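Local coordinates for diaminopimelate decarboxylase (Aquifex aeolicus, PDB 2P3E), which probably catalyses the pyridoxal 5'-phosphate-dependent decarboxylation of meso-diaminopimelate to L-lysine, the last step of lysine biosynthesis, as a homodimer, at residues Ile153-Pro157 and Phe176-Ile180; Asp211-Tyr215 and Gly242-Gly246; Tyr215-Glu220 and Leu264-Leu269; Val223-Glu227 and Leu268-Ala274; Leu245-Tyr249 and Arg282-Asn287. All coordinates share one frame; numbering follows the deposited sequence.

Contact 1 of 5, residues Ile153-Pro157 and Phe176-Ile180; sequences IRVNP and FGVDI
One face of the Arg-154 guanidinium is covered by CB of Phe-176, 3.4 Å above the plane and shifted toward the rim. The phenyl ring continues outward from that CB with its plane 23° from that of the guanidinium, and Arg-154 NH1 lies 3.5 Å from ring atom CD1 of Phe-176. The arginine reaches this place because CG is anti to the backbone N (chi1 -173°) and the chain stays extended as far as NE, its CD passing over Gly-177. Its charged end is fixed by a salt bridge to Glu-130 and a bond to the carbonyl of His-204. The other flat group, the Asn-156 amide, points ND2 at Phe-176 O (2.9 Å, N-H...O 170°), with that oxygen lying in the amide plane. The two backbones form a short parallel pairing at the C-terminal end of strand 149-156 in the TIM-type barrel that probably binds the cofactor. Donors alternate between the chains: Val-178 N gives to Arg-154 O, Asn-156 N to Val-178 O at 2.8 Å, and Ile-180 N to Asn-156 O. On the sheet face carrying Val-155 and Val-178, Val-178 CG1 meets Ile-153 CG2 at 3.7 Å, and both valines also rest on helix 183-191. Val-155 CG2 touches Ile-180 CD1 at the same distance of 3.7 Å. Phe-176 O has a second donor in Lys-301 of the second subunit, which places this edge at the dimer interface.

Contact 2 of 5, residues Asp211-Tyr215 and Gly242-Gly246; sequences DISPY and GGGLG
Tyr-215 meets the glycine-rich loop 242-246 end-on, its hydroxyl leading and directed at the peptide between Gly-243 and Gly-244. Tyr-215 OH donates to Gly-243 O at 2.8 Å; the oxygen lies near the ring plane at its edge, while the donor stands 35° above the carbonyl plane, so the bond does not follow a lone pair. The hydroxyl of Tyr-215 also passes within 3.2 Å of Gly-244 C, an approach possible beside a residue without a side chain. Ring atom CE2 of Tyr-215 is 4.2 Å from Leu-245 CD2. That same methyl is modelled closer to Ile-212 CG2 than usual contact allows, on a leucine whose chi1 of -96° is off the staggered values, so the exact placement of CD2 is doubtful. Ahead of helix 214-231, Asp-211 OD1 accepts from Ser-213 N at 3.1 Å (N-H...O 160°) and from Ser-213 OG, a capping arrangement that fixes the turn carrying Ile-212. Gly-244 is a probable pyridoxal phosphate-binding residue, and Gly-243 N bonds to His-204. With its carbonyl tied to the tyrosine and its N-H to the histidine, Gly-243 is held from two directions, which is consistent with a peptide backbone preset to receive the cofactor.

Contact 3 of 5, residues Tyr215-Glu220 and Leu264-Leu269; sequences YREAVE and LLKDLL
Leu-268 CD2 lies 3.3 Å from Arg-216 O and 3.5 Å from Glu-220 N, set against one turn of helix 214-231 where those two backbone atoms are hydrogen-bonded. Its other methyl, CD1, faces CA and CB of Glu-220. Val-219 is shared by three of the four leucines: CG1 touches Leu-268 CD2 at 3.8 Å and Leu-269 CD2 at 3.9 Å, whereas CG2 turns to Leu-265 CD2. The valine side chain crosses those of Leu-265 and Leu-269 at about a right angle. One turn earlier, Leu-264 CD2 fits against CB of Tyr-215 at 4.0 Å and the backbone N of Arg-216. With CG on the far side of CB from the main-chain nitrogen (chi1 -158°), the branch of Leu-268, and so CD2, is carried onto the turn of Arg-216 and Glu-220. The helices supply the frame: over these segments their axes approach to 9.9 Å and cross at only -19°, running nearly parallel, as expected for successive outer helices of an alpha/beta barrel. At the solvent edge Arg-216 NH1 donates to Glu-220 OE2 (3.2 Å, N-H...O 164°) in a salt bridge; the oxygen lies in the guanidinium plane. Side chain meets side chain through hydrocarbon, with Leu-268 also resting on those already bonded backbone atoms, and the charges pair within their own helix. The association of the two helices therefore probably rests on burial of apolar surface.

Contact 4 of 5, residues Val223-Glu227 and Leu268-Ala274; sequences VSLYE and LLENVKA
Tyr-226 leaves helix 214-231 through a trans chi1 of 165°, which sends its ring out across loop residues 271-274. From CB the side chain reaches CG, 4.2 Å from Val-272 CG1, and then CD2, where that methyl closes to 3.5 Å. CE2 lies under CB of the same valine. This CB stands over the ring face, 4.1 Å from the centroid and 27° off the normal, a CH-pi contact. On the other branch of the ring CE1 meets Ala-274 CB at 3.9 Å. At the tip OH accepts from Lys-273 N (3.2 Å, N-H...O 155°), so one tyrosine touches three consecutive loop residues by face, hydroxyl and ring carbon. One turn back, Val-223 divides its methyls: CG1 is 4.0 Å from both Asn-271 CB and Val-272 CG1, while CG2 reaches CG of Leu-268 at 4.1 Å. The loop is shaped by a type I turn from Leu-269 to Val-272. Leu-268 O receives both N and ND2 of Asn-271 from the same face of its plane, the hydrogen bond from ND2 measuring 2.9 Å, so backbone and side chain grip the same carbonyl near the helix end. Beneath the contact lies the barrel wall: Tyr-226, Val-272 and Ala-274 all rest on Leu-239 of strand 238-240, and Tyr-226 also touches Ile-201 of strand 196-202. Ala-274 leads directly into strand 275-278, so the contact lies between helix 214-231 and the start of that strand.

Contact 5 of 5, residues Leu245-Tyr249 and Arg282-Asn287; sequences LGIKY and RSIMGN
This contact lies at the probable cofactor and substrate site, where the glycine-rich loop after strand 238-240 meets the short helix 282-285; Arg-282 there probably binds both pyridoxal phosphate and substrate. Arg-282 NH1 donates to Tyr-249 OH (2.9 Å, N-H...O 159°). The hydroxyl oxygen sits at the guanidinium edge, in its plane, with ring and guanidinium planes turned 72° apart. A bend at chi3 (-52°) swings the arginine end back to this position, while NH2 bonds to Ser-207. Water 1 meets the guanidinium edge in plane, accepting from Arg-282 NE at 3.0 Å and donating to Leu-245 O. Water 2 also donates to Leu-245 O and accepts from Ser-283 N, so one carbonyl is linked to the helix by two waters. Ile-247 fills the middle: its CG2 lies 3.5 Å from Arg-282 O and touches Ser-283 CA, its CD1 is 3.7 Å from Gly-286 CA, and its CG1 lies over one face of the Tyr-249 ring near the rim, 3.6 Å above the plane. Asn-287 ND2 closes the far end on Lys-248 O (3.1 Å), in the carbonyl plane on a lone pair, while its OD1 bonds to Ser-373. Ser-283 joins Tyr-51 of helix 41-54, Lys-248 NZ bonds to Pro-251 O and makes a salt bridge to Glu-6 of helix 3-7, and Gly-286 bonds through its backbone to Gly-375, beyond strand 368-371 of the mixed sheet.

Overall arrangement
All five contacts fall within the pyridoxal-binding barrel region. Contact 1 closes first along the chain, pairing strand 149-156 with strand 178-179. Contacts 2, 3 and 4 follow helix 214-231 from its start outward: contacts 2 and 3 share Tyr-215 with centres about 11 Å apart, and contacts 3 and 4, centres about 9 Å apart, both use helix 258-269. Contact 5 takes up Leu-245 and Gly-246 from contact 2, its centre about 12 Å away, and leads to the probable substrate site. The centres of contacts 4 and 5 lie about 28 Å apart. Contact 1 touches helix 214-231 through Val-155 and Leu-225. One helix connects the barrel's outer layer with the glycine-rich loop that probably meets the cofactor.

Contact 1 of 5, residues Ile153-Pro157 and Phe176-Ile180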
# COMPACT_ATOMS: atom_id res chain seq x y z
N ILE B 153 29.18 -6.91 7.20
CA ILE B 153 28.24 -8.02 7.11
C ILE B 153 27.10 -7.77 8.10
O ILE B 153 27.35 -7.41 9.26
CB ILE B 153 28.92 -9.41 7.40
CG1 ILE B 153 30.06 -9.71 6.40
CG2 ILE B 153 27.87 -10.56 7.38
CD1 ILE B 153 29.65 -9.68 4.96
N ARG B 154 25.86 -7.95 7.64
CA ARG B 154 24.73 -7.92 8.55
C ARG B 154 24.65 -9.22 9.34
O ARG B 154 24.41 -10.28 8.75
CB ARG B 154 23.40 -7.67 7.86
CG ARG B 154 22.31 -7.47 8.93
CD ARG B 154 20.94 -7.42 8.36
NE ARG B 154 19.90 -7.31 9.40
CZ ARG B 154 18.69 -6.80 9.17
NH1 ARG B 154 18.39 -6.34 7.96
NH2 ARG B 154 17.79 -6.73 10.14
N VAL B 155 24.82 -9.12 10.65
CA VAL B 155 24.81 -10.29 11.52
C VAL B 155 23.56 -10.32 12.38
O VAL B 155 23.06 -9.26 12.80
CB VAL B 155 26.12 -10.39 12.39
CG1 VAL B 155 27.38 -10.30 11.50
CG2 VAL B 155 26.18 -9.33 13.46
N ASN B 156 23.02 -11.53 12.59
CA ASN B 156 21.89 -11.79 13.47
C ASN B 156 22.41 -12.36 14.79
O ASN B 156 22.76 -13.54 14.85
CB ASN B 156 20.94 -12.81 12.83
CG ASN B 156 20.36 -12.34 11.52
OD1 ASN B 156 20.32 -11.13 11.23
ND2 ASN B 156 19.90 -13.29 10.71
N PRO B 157 22.47 -11.53 15.84
CA PRO B 157 22.95 -12.05 17.12
C PRO B 157 21.93 -13.02 17.74
O PRO B 157 20.72 -12.81 17.57
CB PRO B 157 23.06 -10.79 18.00
CG PRO B 157 22.97 -9.61 17.04
CD PRO B 157 22.11 -10.10 15.91
N PHE B 176 16.66 -11.67 6.24
CA PHE B 176 17.76 -10.78 6.58
C PHE B 176 18.89 -11.41 7.41
O PHE B 176 18.66 -12.27 8.27
CB PHE B 176 17.24 -9.53 7.31
CG PHE B 176 16.24 -8.73 6.52
CD1 PHE B 176 16.64 -7.97 5.42
CD2 PHE B 176 14.91 -8.70 6.90
CE1 PHE B 176 15.72 -7.22 4.70
CE2 PHE B 176 13.98 -7.95 6.19
CZ PHE B 176 14.40 -7.20 5.09
N GLY B 177 20.11 -10.94 7.15
CA GLY B 177 21.28 -11.23 7.98
C GLY B 177 21.84 -12.63 7.83
O GLY B 177 21.35 -13.46 7.04
N VAL B 178 22.90 -12.89 8.59
CA VAL B 178 23.46 -14.23 8.70
C VAL B 178 23.68 -14.47 10.18
O VAL B 178 24.05 -13.55 10.93
CB VAL B 178 24.77 -14.40 7.85
CG1 VAL B 178 25.91 -13.49 8.35
CG2 VAL B 178 25.24 -15.84 7.83
N ASP B 179 23.43 -15.70 10.61
CA ASP B 179 23.76 -16.15 11.95
C ASP B 179 25.15 -15.65 12.30
O ASP B 179 26.11 -15.88 11.57
CB ASP B 179 23.74 -17.69 12.01
CG ASP B 179 23.84 -18.23 13.43
OD1 ASP B 179 24.16 -17.47 14.38
OD2 ASP B 179 23.60 -19.45 13.60
N ILE B 180 25.24 -14.94 13.42
CA ILE B 180 26.49 -14.34 13.83
C ILE B 180 27.54 -15.42 14.02
O ILE B 180 28.73 -15.17 13.87
CB ILE B 180 26.35 -13.46 15.11
CG1 ILE B 180 27.60 -12.58 15.26
CG2 ILE B 180 26.10 -14.33 16.36
CD1 ILE B 180 27.46 -11.45 16.24

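Contact 2 of 5, residues Asp211-Tyr215 and Gly242-Gly246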
# COMPACT_ATOMS: atom_id res chain seq x y z
N ASP B 211 10.87 -2.50 25.56
CA ASP B 211 11.82 -3.02 26.53
C ASP B 211 13.16 -3.24 25.81
O ASP B 211 13.31 -4.15 25.02
CB ASP B 211 11.28 -4.32 27.13
CG ASP B 211 12.34 -5.10 27.90
OD1 ASP B 211 13.36 -4.51 28.32
OD2 ASP B 211 12.15 -6.32 28.09
N ILE B 212 14.13 -2.40 26.13
CA ILE B 212 15.42 -2.39 25.40
C ILE B 212 16.41 -3.47 25.85
O ILE B 212 17.51 -3.57 25.29
CB ILE B 212 16.08 -0.99 25.43
CG1 ILE B 212 16.26 -0.49 26.86
CG2 ILE B 212 15.23 0.02 24.63
CD1 ILE B 212 17.24 0.67 26.99
N SER B 213 16.01 -4.29 26.82
CA SER B 213 16.85 -5.38 27.36
C SER B 213 17.64 -6.19 26.32
O SER B 213 18.82 -6.42 26.52
CB SER B 213 16.02 -6.35 28.25
OG SER B 213 15.55 -5.68 29.40
N PRO B 214 16.98 -6.63 25.21
CA PRO B 214 17.67 -7.43 24.18
C PRO B 214 18.85 -6.75 23.51
O PRO B 214 19.71 -7.45 22.96
CB PRO B 214 16.58 -7.68 23.12
CG PRO B 214 15.30 -7.49 23.84
CD PRO B 214 15.55 -6.45 24.89
N TYR B 215 18.92 -5.43 23.54
CA TYR B 215 20.06 -4.74 22.96
C TYR B 215 21.39 -5.13 23.62
O TYR B 215 22.41 -5.17 22.96
CB TYR B 215 19.88 -3.23 23.00
CG TYR B 215 18.97 -2.68 21.89
CD1 TYR B 215 19.47 -2.41 20.60
CD2 TYR B 215 17.64 -2.41 22.15
CE1 TYR B 215 18.62 -1.89 19.58
CE2 TYR B 215 16.78 -1.89 21.17
CZ TYR B 215 17.27 -1.64 19.88
OH TYR B 215 16.40 -1.13 18.93
N GLY B 242 22.22 -0.50 14.41
CA GLY B 242 20.85 -0.51 13.89
C GLY B 242 19.92 0.49 14.53
O GLY B 242 20.35 1.41 15.26
N GLY B 243 18.63 0.33 14.23
CA GLY B 243 17.62 1.19 14.82
C GLY B 243 16.70 0.33 15.67
O GLY B 243 17.16 -0.61 16.32
N GLY B 244 15.42 0.66 15.67
CA GLY B 244 14.41 -0.19 16.29
C GLY B 244 13.86 0.25 17.63
O GLY B 244 12.94 -0.39 18.14
N LEU B 245 14.42 1.31 18.22
CA LEU B 245 13.82 1.85 19.46
C LEU B 245 12.35 2.16 19.22
O LEU B 245 12.02 2.80 18.23
CB LEU B 245 14.54 3.11 19.93
CG LEU B 245 15.64 3.05 20.99
CD1 LEU B 245 15.70 4.41 21.69
CD2 LEU B 245 15.43 1.98 22.05
N GLY B 246 11.48 1.68 20.11
CA GLY B 246 10.04 1.86 19.95
C GLY B 246 9.52 3.20 20.44
O GLY B 246 10.21 3.94 21.14

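Contact 3 of 5, residues Tyr215-Glu220 and Leu264-Leu269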
# COMPACT_ATOMS: atom_id res chain seq x y z
N TYR B 215 18.92 -5.43 23.54
CA TYR B 215 20.06 -4.74 22.96
C TYR B 215 21.39 -5.13 23.62
O TYR B 215 22.41 -5.17 22.96
CB TYR B 215 19.88 -3.23 23.00
CG TYR B 215 18.97 -2.68 21.89
CD1 TYR B 215 19.47 -2.41 20.60
CD2 TYR B 215 17.64 -2.41 22.15
CE1 TYR B 215 18.62 -1.89 19.58
CE2 TYR B 215 16.78 -1.89 21.17
CZ TYR B 215 17.27 -1.64 19.88
OH TYR B 215 16.40 -1.13 18.93
N ARG B 216 21.36 -5.39 24.93
CA ARG B 216 22.60 -5.72 25.63
C ARG B 216 23.24 -6.99 25.04
O ARG B 216 24.37 -6.92 24.57
CB ARG B 216 22.40 -5.85 27.15
CG ARG B 216 23.71 -5.68 27.95
CD ARG B 216 23.74 -6.47 29.27
NE ARG B 216 23.58 -7.91 29.04
CZ ARG B 216 24.55 -8.74 28.68
NH1 ARG B 216 25.81 -8.31 28.51
NH2 ARG B 216 24.26 -10.01 28.46
N GLU B 217 22.50 -8.10 25.01
CA GLU B 217 23.02 -9.38 24.50
C GLU B 217 23.40 -9.26 23.04
O GLU B 217 24.43 -9.77 22.62
CB GLU B 217 22.02 -10.54 24.69
CG GLU B 217 22.58 -11.91 24.20
CD GLU B 217 21.61 -13.08 24.36
OE1 GLU B 217 20.44 -12.86 24.75
OE2 GLU B 217 22.03 -14.23 24.09
N ALA B 218 22.54 -8.58 22.27
CA ALA B 218 22.76 -8.37 20.84
C ALA B 218 24.08 -7.67 20.59
O ALA B 218 24.93 -8.17 19.84
CB ALA B 218 21.60 -7.56 20.23
N VAL B 219 24.26 -6.51 21.22
CA VAL B 219 25.49 -5.73 21.08
C VAL B 219 26.71 -6.48 21.67
O VAL B 219 27.81 -6.37 21.15
CB VAL B 219 25.33 -4.28 21.67
CG1 VAL B 219 26.63 -3.51 21.64
CG2 VAL B 219 24.23 -3.51 20.88
N GLU B 220 26.49 -7.25 22.74
CA GLU B 220 27.55 -8.09 23.32
C GLU B 220 28.10 -9.05 22.27
O GLU B 220 29.31 -9.16 22.10
CB GLU B 220 27.03 -8.85 24.53
CG GLU B 220 28.07 -9.71 25.22
CD GLU B 220 27.42 -10.75 26.12
OE1 GLU B 220 26.70 -11.63 25.58
OE2 GLU B 220 27.62 -10.69 27.35
N LEU B 264 22.42 1.65 28.93
CA LEU B 264 22.48 0.21 28.83
C LEU B 264 23.78 -0.26 28.17
O LEU B 264 24.32 -1.30 28.56
CB LEU B 264 21.28 -0.33 28.05
CG LEU B 264 21.17 -1.86 27.93
CD1 LEU B 264 20.87 -2.53 29.30
CD2 LEU B 264 20.14 -2.26 26.87
N LEU B 265 24.28 0.49 27.19
CA LEU B 265 25.39 0.02 26.34
C LEU B 265 26.75 0.64 26.66
O LEU B 265 27.76 0.24 26.08
CB LEU B 265 25.07 0.24 24.84
CG LEU B 265 23.80 -0.39 24.24
CD1 LEU B 265 23.72 -0.05 22.75
CD2 LEU B 265 23.75 -1.91 24.45
N LYS B 266 26.79 1.63 27.56
CA LYS B 266 28.01 2.39 27.82
C LYS B 266 29.20 1.46 28.10
O LYS B 266 30.23 1.54 27.42
CB LYS B 266 27.84 3.36 28.99
CG LYS B 266 29.07 4.25 29.22
CD LYS B 266 29.14 4.81 30.63
CE LYS B 266 30.36 5.76 30.76
NZ LYS B 266 30.14 6.70 31.89
N ASP B 267 29.04 0.58 29.08
CA ASP B 267 30.17 -0.23 29.53
C ASP B 267 30.59 -1.23 28.45
O ASP B 267 31.78 -1.43 28.21
CB ASP B 267 29.85 -0.93 30.85
CG ASP B 267 29.79 0.05 32.02
OD1 ASP B 267 30.11 1.24 31.87
OD2 ASP B 267 29.38 -0.38 33.11
N LEU B 268 29.60 -1.80 27.77
CA LEU B 268 29.84 -2.68 26.64
C LEU B 268 30.66 -2.00 25.53
O LEU B 268 31.61 -2.58 25.02
CB LEU B 268 28.50 -3.18 26.11
CG LEU B 268 28.36 -4.45 25.29
CD1 LEU B 268 29.16 -5.64 25.86
CD2 LEU B 268 26.87 -4.81 25.19
N LEU B 269 30.30 -0.76 25.18
CA LEU B 269 30.96 -0.03 24.09
C LEU B 269 32.32 0.56 24.48
O LEU B 269 33.11 0.95 23.62
CB LEU B 269 30.05 1.07 23.51
CG LEU B 269 28.72 0.60 22.89
CD1 LEU B 269 27.85 1.77 22.47
CD2 LEU B 269 28.95 -0.38 21.72

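Contact 4 of 5, residues Val223-Glu227 and Leu268-Ala274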
# COMPACT_ATOMS: atom_id res chain seq x y z
N VAL B 223 30.15 -7.08 19.81
CA VAL B 223 31.41 -6.67 20.45
C VAL B 223 32.39 -7.85 20.45
O VAL B 223 33.58 -7.69 20.14
CB VAL B 223 31.20 -6.12 21.89
CG1 VAL B 223 32.54 -6.02 22.67
CG2 VAL B 223 30.52 -4.77 21.84
N SER B 224 31.90 -9.03 20.81
CA SER B 224 32.70 -10.26 20.73
C SER B 224 33.18 -10.57 19.31
O SER B 224 34.34 -10.94 19.12
CB SER B 224 31.93 -11.45 21.29
OG SER B 224 31.53 -11.15 22.62
N LEU B 225 32.29 -10.43 18.32
CA LEU B 225 32.71 -10.60 16.92
C LEU B 225 33.78 -9.57 16.55
O LEU B 225 34.76 -9.91 15.88
CB LEU B 225 31.53 -10.48 15.94
CG LEU B 225 31.86 -10.70 14.44
CD1 LEU B 225 32.47 -12.09 14.16
CD2 LEU B 225 30.61 -10.50 13.60
N TYR B 226 33.59 -8.33 16.98
CA TYR B 226 34.56 -7.27 16.73
C TYR B 226 35.94 -7.65 17.28
O TYR B 226 36.95 -7.52 16.59
CB TYR B 226 34.06 -5.97 17.36
CG TYR B 226 35.09 -4.87 17.50
CD1 TYR B 226 35.34 -3.99 16.45
CD2 TYR B 226 35.80 -4.69 18.70
CE1 TYR B 226 36.25 -2.96 16.57
CE2 TYR B 226 36.75 -3.66 18.82
CZ TYR B 226 36.94 -2.80 17.75
OH TYR B 226 37.85 -1.79 17.83
N GLU B 227 35.96 -8.13 18.52
CA GLU B 227 37.22 -8.53 19.17
C GLU B 227 37.89 -9.65 18.39
O GLU B 227 39.09 -9.58 18.15
CB GLU B 227 36.97 -8.99 20.60
CG GLU B 227 36.51 -7.86 21.48
CD GLU B 227 37.64 -6.94 21.91
OE1 GLU B 227 38.81 -7.42 21.92
OE2 GLU B 227 37.36 -5.75 22.23
N LEU B 268 29.60 -1.80 27.77
CA LEU B 268 29.84 -2.68 26.64
C LEU B 268 30.66 -2.00 25.53
O LEU B 268 31.61 -2.58 25.02
CB LEU B 268 28.50 -3.18 26.11
CG LEU B 268 28.36 -4.45 25.29
CD1 LEU B 268 29.16 -5.64 25.86
CD2 LEU B 268 26.87 -4.81 25.19
N LEU B 269 30.30 -0.76 25.18
CA LEU B 269 30.96 -0.03 24.09
C LEU B 269 32.32 0.56 24.48
O LEU B 269 33.11 0.95 23.62
CB LEU B 269 30.05 1.07 23.51
CG LEU B 269 28.72 0.60 22.89
CD1 LEU B 269 27.85 1.77 22.47
CD2 LEU B 269 28.95 -0.38 21.72
N GLU B 270 32.59 0.62 25.78
CA GLU B 270 33.93 1.01 26.22
C GLU B 270 35.00 0.02 25.73
O GLU B 270 36.17 0.38 25.63
CB GLU B 270 33.98 1.24 27.74
CG GLU B 270 35.32 1.72 28.28
CD GLU B 270 35.97 2.90 27.50
OE1 GLU B 270 35.27 3.89 27.17
OE2 GLU B 270 37.19 2.82 27.22
N ASN B 271 34.58 -1.20 25.39
CA ASN B 271 35.49 -2.23 24.87
C ASN B 271 35.99 -1.97 23.45
O ASN B 271 36.90 -2.64 22.99
CB ASN B 271 34.82 -3.60 24.90
CG ASN B 271 34.57 -4.10 26.32
OD1 ASN B 271 35.50 -4.33 27.09
ND2 ASN B 271 33.30 -4.30 26.65
N VAL B 272 35.35 -1.03 22.75
CA VAL B 272 35.63 -0.89 21.32
C VAL B 272 36.15 0.49 20.92
O VAL B 272 35.80 1.51 21.52
CB VAL B 272 34.41 -1.32 20.46
CG1 VAL B 272 33.94 -2.72 20.86
CG2 VAL B 272 33.29 -0.33 20.58
N LYS B 273 37.02 0.50 19.91
CA LYS B 273 37.57 1.74 19.36
C LYS B 273 36.76 2.23 18.16
O LYS B 273 36.89 3.38 17.75
CB LYS B 273 39.03 1.53 18.91
CG LYS B 273 40.03 1.30 20.03
CD LYS B 273 41.47 1.43 19.49
CE LYS B 273 41.84 0.24 18.62
NZ LYS B 273 43.26 0.39 18.11
N ALA B 274 35.95 1.34 17.59
CA ALA B 274 35.15 1.63 16.40
C ALA B 274 34.18 2.80 16.59
O ALA B 274 33.73 3.07 17.70
CB ALA B 274 34.42 0.39 15.94

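Contact 5 of 5, residues Leu245-Tyr249 and Arg282-Asn287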
# COMPACT_ATOMS: atom_id res chain seq x y z
N LEU B 245 14.42 1.31 18.22
CA LEU B 245 13.82 1.85 19.46
C LEU B 245 12.35 2.16 19.22
O LEU B 245 12.02 2.80 18.23
CB LEU B 245 14.54 3.11 19.93
CG LEU B 245 15.64 3.05 20.99
CD1 LEU B 245 15.70 4.41 21.69
CD2 LEU B 245 15.43 1.98 22.05
N GLY B 246 11.48 1.68 20.11
CA GLY B 246 10.04 1.86 19.95
C GLY B 246 9.52 3.20 20.44
O GLY B 246 10.21 3.94 21.14
N ILE B 247 8.28 3.50 20.06
CA ILE B 247 7.65 4.75 20.43
C ILE B 247 6.32 4.46 21.10
O ILE B 247 5.80 3.35 21.04
CB ILE B 247 7.40 5.70 19.23
CG1 ILE B 247 6.41 5.08 18.23
CG2 ILE B 247 8.71 6.11 18.57
CD1 ILE B 247 5.88 6.07 17.16
N LYS B 248 5.76 5.49 21.71
CA LYS B 248 4.46 5.37 22.35
C LYS B 248 3.38 5.33 21.30
O LYS B 248 3.18 6.28 20.55
CB LYS B 248 4.25 6.53 23.33
CG LYS B 248 2.94 6.43 24.17
CD LYS B 248 2.60 7.79 24.80
CE LYS B 248 1.44 7.65 25.80
NZ LYS B 248 1.89 6.91 27.02
N TYR B 249 2.67 4.20 21.22
CA TYR B 249 1.46 4.12 20.41
C TYR B 249 0.20 4.07 21.28
O TYR B 249 -0.76 4.80 21.04
CB TYR B 249 1.49 2.87 19.51
CG TYR B 249 2.34 3.01 18.26
CD1 TYR B 249 1.93 3.81 17.18
CD2 TYR B 249 3.54 2.31 18.15
CE1 TYR B 249 2.72 3.93 16.01
CE2 TYR B 249 4.33 2.41 16.98
CZ TYR B 249 3.92 3.23 15.93
OH TYR B 249 4.69 3.35 14.79
N ARG B 282 11.56 5.31 13.07
CA ARG B 282 10.31 5.49 13.82
C ARG B 282 10.47 6.40 15.06
O ARG B 282 9.58 7.22 15.35
CB ARG B 282 9.79 4.14 14.30
CG ARG B 282 8.32 4.12 14.73
CD ARG B 282 7.97 2.81 15.46
NE ARG B 282 8.37 1.61 14.69
CZ ARG B 282 7.60 0.95 13.83
NH1 ARG B 282 6.35 1.36 13.58
NH2 ARG B 282 8.08 -0.11 13.21
N SER B 283 11.57 6.24 15.82
CA SER B 283 11.76 7.03 17.05
C SER B 283 12.02 8.52 16.79
O SER B 283 11.94 9.34 17.73
CB SER B 283 12.86 6.45 17.97
OG SER B 283 14.08 6.29 17.29
N ILE B 284 12.33 8.89 15.56
CA ILE B 284 12.42 10.32 15.22
C ILE B 284 11.12 10.81 14.59
O ILE B 284 10.60 11.86 14.97
CB ILE B 284 13.63 10.61 14.27
CG1 ILE B 284 14.96 10.41 15.03
CG2 ILE B 284 13.53 12.02 13.64
CD1 ILE B 284 16.20 10.53 14.11
N MET B 285 10.57 10.03 13.67
CA MET B 285 9.43 10.49 12.86
C MET B 285 8.04 10.14 13.39
O MET B 285 7.08 10.86 13.11
CB MET B 285 9.57 9.95 11.43
CG MET B 285 10.60 10.68 10.57
SD MET B 285 10.39 12.50 10.55
CE MET B 285 8.70 12.66 10.06
N GLY B 286 7.92 9.03 14.11
CA GLY B 286 6.61 8.41 14.41
C GLY B 286 5.62 9.35 15.04
O GLY B 286 4.55 9.60 14.48
N ASN B 287 5.98 9.91 16.20
CA ASN B 287 5.07 10.84 16.89
C ASN B 287 5.21 12.29 16.45
O ASN B 287 4.52 13.18 16.96
CB ASN B 287 5.18 10.70 18.41
CG ASN B 287 4.29 9.59 18.94
OD1 ASN B 287 3.11 9.53 18.61
ND2 ASN B 287 4.85 8.73 19.78
O HOH W 1 10.91 1.13 16.13
O HOH W 2 13.35 3.89 15.90